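Local coordinates for sensory box/GGDEF family protein (Caulobacter crescentus, PDB 4YME) that probably makes or binds cyclic di-GMP through this GGDEF domain, one part of a larger membrane-bound sensory protein that also carries PAS and EAL domains, at residues E32-L41 with D83-G92. Numbering follows the deposited sequence.
Sequences ESLAVICIDL and DEFIVVQIAG
Ile39 and Phe85 pair near one end of two central antiparallel strands, 33-41 and 84-91, in the ferredoxin-like sheet of the GGDEF domain; Asp83, Glu84 and Phe85 close the signature motif itself. Eight backbone hydrogen bonds join the strands, two at each alternate pair from Ser33–Ala91 to Ile39–Phe85, the straightest running from Phe85 N to Ile39 O (2.9 Å, 174°).

Beta-branched valines and isoleucines suit extended strands and fill the buried space beneath helices. Under helices 13-30 and 139-156, Leu34 has CG beside its carbonyl carbon (chi1 172°), from where CD1 bends back to Val88 CG1 at 3.5 Å. On the other face, under helices 53-70 and 95-109, Ile39 CD1 meets Val87 CG2 at 3.9 Å, while Phe85 packs against helix 53-70.

Side-chain polar contacts lie toward the ends. Asp83 OD2 takes the N-H of Leu41 at 3.0 Å from above the carboxylate plane; an alanine here would probably leave that N-H without this acceptor. Asp40 OD2 lies 4.4 Å from Asp83 OD2, a like-charge approach probably eased by its salt bridge to Lys154. At the other end, Gln89 NE2 hydrogen-bonds to Val98 O, and a water donates to Gln89 O and, at 2.7 Å, to Gln89 OE1.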
ATOM      1  N   GLU A  32      -8.360 -15.626  10.926  1.00 20.19           N
ATOM      2  CA  GLU A  32      -8.577 -14.347  10.238  1.00 19.49           C
ATOM      3  C   GLU A  32      -7.975 -14.375   8.819  1.00 19.49           C
ATOM      4  O   GLU A  32      -7.122 -15.191   8.539  1.00 20.29           O
ATOM      5  CB  GLU A  32      -7.950 -13.196  11.036  1.00 18.42           C
ATOM      6  CG  GLU A  32      -8.636 -12.912  12.332  1.00 18.90           C
ATOM      7  CD  GLU A  32      -7.762 -12.157  13.340  1.00 18.89           C
ATOM      8  OE1 GLU A  32      -6.608 -12.623  13.628  1.00 18.21           O
ATOM      9  OE2 GLU A  32      -8.215 -11.091  13.851  1.00 20.20           O
ATOM     10  N   SER A  33      -8.486 -13.472   8.004  1.00 20.12           N
ATOM     11  CA  SER A  33      -7.915 -13.318   6.665  0.70 20.62           C
ATOM     12  C   SER A  33      -6.758 -12.330   6.690  1.00 19.56           C
ATOM     13  O   SER A  33      -6.736 -11.396   7.493  1.00 19.09           O
ATOM     14  CB  SER A  33      -8.959 -12.905   5.671  0.70 21.52           C
ATOM     15  OG  SER A  33      -9.418 -11.649   5.924  0.70 23.18           O
ATOM     16  N   LEU A  34      -5.799 -12.588   5.826  1.00 18.85           N
ATOM     17  CA  LEU A  34      -4.628 -11.746   5.677  1.00 17.94           C
ATOM     18  C   LEU A  34      -4.370 -11.512   4.189  1.00 16.71           C
ATOM     19  O   LEU A  34      -4.277 -12.472   3.420  1.00 17.31           O
ATOM     20  CB  LEU A  34      -3.425 -12.437   6.303  1.00 18.67           C
ATOM     21  CG  LEU A  34      -2.050 -11.826   6.108  1.00 19.67           C
ATOM     22  CD1 LEU A  34      -2.013 -10.521   6.702  1.00 19.95           C
ATOM     23  CD2 LEU A  34      -0.964 -12.838   6.673  1.00 20.53           C
ATOM     24  N   ALA A  35      -4.249 -10.251   3.818  1.00 16.79           N
ATOM     25  CA  ALA A  35      -3.985  -9.818   2.422  1.00 16.12           C
ATOM     26  C   ALA A  35      -2.895  -8.779   2.396  1.00 15.63           C
ATOM     27  O   ALA A  35      -2.761  -7.976   3.365  1.00 15.88           O
ATOM     28  CB  ALA A  35      -5.211  -9.225   1.789  1.00 17.01           C
ATOM     29  N   VAL A  36      -2.108  -8.792   1.335  1.00 15.34           N
ATOM     30  CA  VAL A  36      -1.047  -7.800   1.117  1.00 15.39           C
ATOM     31  C   VAL A  36      -1.379  -7.071  -0.156  1.00 15.44           C
ATOM     32  O   VAL A  36      -1.526  -7.691  -1.210  1.00 15.89           O
ATOM     33  CB  VAL A  36       0.323  -8.450   1.062  1.00 15.78           C
ATOM     34  CG1 VAL A  36       1.417  -7.479   0.726  1.00 16.75           C
ATOM     35  CG2 VAL A  36       0.559  -9.238   2.422  1.00 16.20           C
ATOM     36  N   ILE A  37      -1.390  -5.751  -0.073  1.00 15.48           N
ATOM     37  CA  ILE A  37      -1.761  -4.871  -1.147  1.00 15.82           C
ATOM     38  C   ILE A  37      -0.597  -3.989  -1.474  1.00 16.17           C
ATOM     39  O   ILE A  37      -0.170  -3.207  -0.621  1.00 16.15           O
ATOM     40  CB  ILE A  37      -2.979  -4.043  -0.798  1.00 17.43           C
ATOM     41  CG1 ILE A  37      -4.157  -4.934  -0.431  1.00 18.80           C
ATOM     42  CG2 ILE A  37      -3.338  -3.127  -1.943  1.00 18.88           C
ATOM     43  CD1 ILE A  37      -5.335  -4.278   0.198  1.00 20.94           C
ATOM     44  N   CYS A  38      -0.086  -4.094  -2.688  1.00 16.27           N
ATOM     45  CA  CYS A  38       0.984  -3.235  -3.168  0.50 17.70           C
ATOM     46  C   CYS A  38       0.405  -2.113  -4.032  1.00 17.35           C
ATOM     47  O   CYS A  38      -0.405  -2.370  -4.914  1.00 18.31           O
ATOM     48  CB  CYS A  38       1.965  -4.115  -3.949  0.50 18.74           C
ATOM     49  SG  CYS A  38       3.480  -3.337  -4.533  0.50 21.96           S
ATOM     50  N   ILE A  39       0.822  -0.876  -3.772  1.00 15.65           N
ATOM     51  CA  ILE A  39       0.207   0.298  -4.369  1.00 17.23           C
ATOM     52  C   ILE A  39       1.264   1.186  -4.955  1.00 17.79           C
ATOM     53  O   ILE A  39       2.329   1.349  -4.353  1.00 17.22           O
ATOM     54  CB  ILE A  39      -0.481   1.147  -3.284  1.00 17.89           C
ATOM     55  CG1 ILE A  39      -1.555   0.348  -2.559  1.00 18.83           C
ATOM     56  CG2 ILE A  39      -1.010   2.478  -3.841  1.00 19.10           C
ATOM     57  CD1 ILE A  39      -2.007   0.928  -1.222  1.00 20.93           C
ATOM     58  N   ASP A  40       1.015   1.749  -6.132  1.00 18.15           N
ATOM     59  CA  ASP A  40       1.924   2.781  -6.597  1.00 20.28           C
ATOM     60  C   ASP A  40       1.157   3.902  -7.227  1.00 19.29           C
ATOM     61  O   ASP A  40      -0.033   3.777  -7.414  1.00 21.35           O
ATOM     62  CB  ASP A  40       3.080   2.264  -7.385  1.00 22.48           C
ATOM     63  CG  ASP A  40       2.777   1.931  -8.778  1.00 24.05           C
ATOM     64  OD1 ASP A  40       1.618   2.012  -9.202  1.00 24.38           O
ATOM     65  OD2 ASP A  40       3.807   1.746  -9.472  1.00 30.81           O
ATOM     66  N   LEU A  41       1.807   5.034  -7.416  1.00 17.81           N
ATOM     67  CA  LEU A  41       1.131   6.239  -7.872  1.00 18.27           C
ATOM     68  C   LEU A  41       1.318   6.405  -9.385  1.00 19.23           C
ATOM     69  O   LEU A  41       2.422   6.299  -9.913  1.00 21.92           O
ATOM     70  CB  LEU A  41       1.650   7.481  -7.112  1.00 17.93           C
ATOM     71  CG  LEU A  41       1.408   7.422  -5.603  1.00 17.84           C
ATOM     72  CD1 LEU A  41       1.940   8.702  -4.967  1.00 18.52           C
ATOM     73  CD2 LEU A  41      -0.113   7.208  -5.242  1.00 19.63           C
ATOM     74  N   ASP A  83       7.484   5.706  -4.714  1.00 18.57           N
ATOM     75  CA  ASP A  83       6.042   5.766  -4.589  1.00 18.07           C
ATOM     76  C   ASP A  83       5.389   4.400  -4.433  1.00 17.55           C
ATOM     77  O   ASP A  83       4.206   4.259  -4.748  1.00 18.15           O
ATOM     78  CB  ASP A  83       5.427   6.478  -5.772  1.00 18.54           C
ATOM     79  CG  ASP A  83       5.593   5.706  -7.096  1.00 19.80           C
ATOM     80  OD1 ASP A  83       6.627   5.029  -7.284  1.00 21.84           O
ATOM     81  OD2 ASP A  83       4.655   5.796  -7.900  1.00 21.26           O
ATOM     82  N   GLU A  84       6.111   3.457  -3.875  1.00 18.36           N
ATOM     83  CA  GLU A  84       5.621   2.110  -3.629  0.50 19.09           C
ATOM     84  C   GLU A  84       5.187   1.962  -2.172  1.00 17.87           C
ATOM     85  O   GLU A  84       6.011   2.105  -1.259  1.00 17.89           O
ATOM     86  CB  GLU A  84       6.740   1.151  -3.888  0.50 22.15           C
ATOM     87  CG  GLU A  84       7.064   0.958  -5.354  0.50 24.92           C
ATOM     88  CD  GLU A  84       7.805  -0.334  -5.446  0.50 27.55           C
ATOM     89  OE1 GLU A  84       7.147  -1.397  -5.338  0.50 30.14           O
ATOM     90  OE2 GLU A  84       9.042  -0.248  -5.470  0.50 32.79           O
ATOM     91  N   PHE A  85       3.917   1.714  -1.976  1.00 15.67           N
ATOM     92  CA  PHE A  85       3.332   1.555  -0.647  1.00 15.32           C
ATOM     93  C   PHE A  85       2.786   0.153  -0.503  1.00 15.52           C
ATOM     94  O   PHE A  85       2.494  -0.540  -1.509  1.00 15.11           O
ATOM     95  CB  PHE A  85       2.233   2.546  -0.452  1.00 15.15           C
ATOM     96  CG  PHE A  85       2.696   3.997  -0.459  1.00 14.60           C
ATOM     97  CD1 PHE A  85       2.866   4.699  -1.618  1.00 15.90           C
ATOM     98  CD2 PHE A  85       2.892   4.660   0.752  1.00 14.95           C
ATOM     99  CE1 PHE A  85       3.250   6.037  -1.594  1.00 15.73           C
ATOM    100  CE2 PHE A  85       3.279   5.986   0.783  1.00 15.01           C
ATOM    101  CZ  PHE A  85       3.475   6.694  -0.412  1.00 15.58           C
ATOM    102  N   ILE A  86       2.658  -0.314   0.744  1.00 14.76           N
ATOM    103  CA  ILE A  86       2.074  -1.603   1.030  1.00 15.81           C
ATOM    104  C   ILE A  86       1.071  -1.433   2.141  1.00 15.31           C
ATOM    105  O   ILE A  86       1.344  -0.752   3.159  1.00 15.39           O
ATOM    106  CB  ILE A  86       3.124  -2.621   1.487  1.00 19.11           C
ATOM    107  CG1 ILE A  86       4.159  -2.862   0.427  1.00 22.69           C
ATOM    108  CG2 ILE A  86       2.469  -3.915   2.000  1.00 19.34           C
ATOM    109  CD1 ILE A  86       3.772  -3.809  -0.545  1.00 26.08           C
ATOM    110  N   VAL A  87      -0.084  -2.071   1.995  1.00 14.76           N
ATOM    111  CA  VAL A  87      -1.050  -2.182   3.080  1.00 14.60           C
ATOM    112  C   VAL A  87      -1.245  -3.638   3.379  1.00 15.09           C
ATOM    113  O   VAL A  87      -1.431  -4.468   2.477  1.00 16.30           O
ATOM    114  CB  VAL A  87      -2.405  -1.534   2.716  1.00 15.45           C
ATOM    115  CG1 VAL A  87      -3.441  -1.887   3.740  1.00 17.40           C
ATOM    116  CG2 VAL A  87      -2.242  -0.022   2.525  1.00 15.98           C
ATOM    117  N   VAL A  88      -1.148  -3.986   4.656  1.00 13.57           N
ATOM    118  CA  VAL A  88      -1.464  -5.319   5.132  1.00 14.53           C
ATOM    119  C   VAL A  88      -2.778  -5.291   5.861  1.00 14.91           C
ATOM    120  O   VAL A  88      -2.936  -4.566   6.836  1.00 14.74           O
ATOM    121  CB  VAL A  88      -0.328  -5.894   6.013  1.00 14.20           C
ATOM    122  CG1 VAL A  88      -0.733  -7.258   6.560  1.00 15.47           C
ATOM    123  CG2 VAL A  88       0.994  -5.931   5.288  1.00 15.57           C
ATOM    124  N   GLN A  89      -3.730  -6.084   5.352  1.00 15.26           N
ATOM    125  CA  GLN A  89      -5.080  -6.145   5.904  1.00 16.12           C
ATOM    126  C   GLN A  89      -5.246  -7.445   6.687  1.00 16.41           C
ATOM    127  O   GLN A  89      -5.054  -8.522   6.163  1.00 16.46           O
ATOM    128  CB  GLN A  89      -6.089  -6.161   4.758  1.00 18.34           C
ATOM    129  CG  GLN A  89      -7.501  -6.194   5.293  1.00 20.60           C
ATOM    130  CD  GLN A  89      -8.505  -6.555   4.189  1.00 20.56           C
ATOM    131  OE1 GLN A  89      -8.288  -7.503   3.399  1.00 23.29           O
ATOM    132  NE2 GLN A  89      -9.571  -5.828   4.150  1.00 23.45           N
ATOM    133  N   ILE A  90      -5.614  -7.295   7.964  1.00 16.44           N
ATOM    134  CA  ILE A  90      -6.085  -8.404   8.784  1.00 17.32           C
ATOM    135  C   ILE A  90      -7.565  -8.176   9.039  1.00 18.86           C
ATOM    136  O   ILE A  90      -7.964  -7.149   9.565  1.00 19.04           O
ATOM    137  CB  ILE A  90      -5.339  -8.485  10.112  1.00 17.17           C
ATOM    138  CG1 ILE A  90      -3.872  -8.818   9.919  1.00 18.12           C
ATOM    139  CG2 ILE A  90      -5.957  -9.579  10.986  1.00 18.01           C
ATOM    140  CD1 ILE A  90      -2.963  -8.685  11.151  1.00 19.75           C
ATOM    141  N   ALA A  91      -8.367  -9.172   8.693  1.00 22.31           N
ATOM    142  CA  ALA A  91      -9.828  -8.993   8.730  1.00 24.24           C
ATOM    143  C   ALA A  91     -10.521 -10.333   8.886  1.00 28.52           C
ATOM    144  O   ALA A  91      -9.883 -11.313   9.177  1.00 25.84           O
ATOM    145  CB  ALA A  91     -10.289  -8.297   7.471  1.00 24.50           C
ATOM    146  N   GLY A  92     -11.845 -10.350   8.701  1.00 37.52           N
ATOM    147  CA  GLY A  92     -12.651 -11.595   8.839  1.00 42.48           C
ATOM    148  C   GLY A  92     -13.157 -12.156   7.525  1.00 49.67           C
ATOM    149  O   GLY A  92     -12.580 -11.909   6.452  1.00 52.84           O
TER
HETATM  150  O   HOH W   1      -7.586  -9.677   4.843  1.00 27.25           O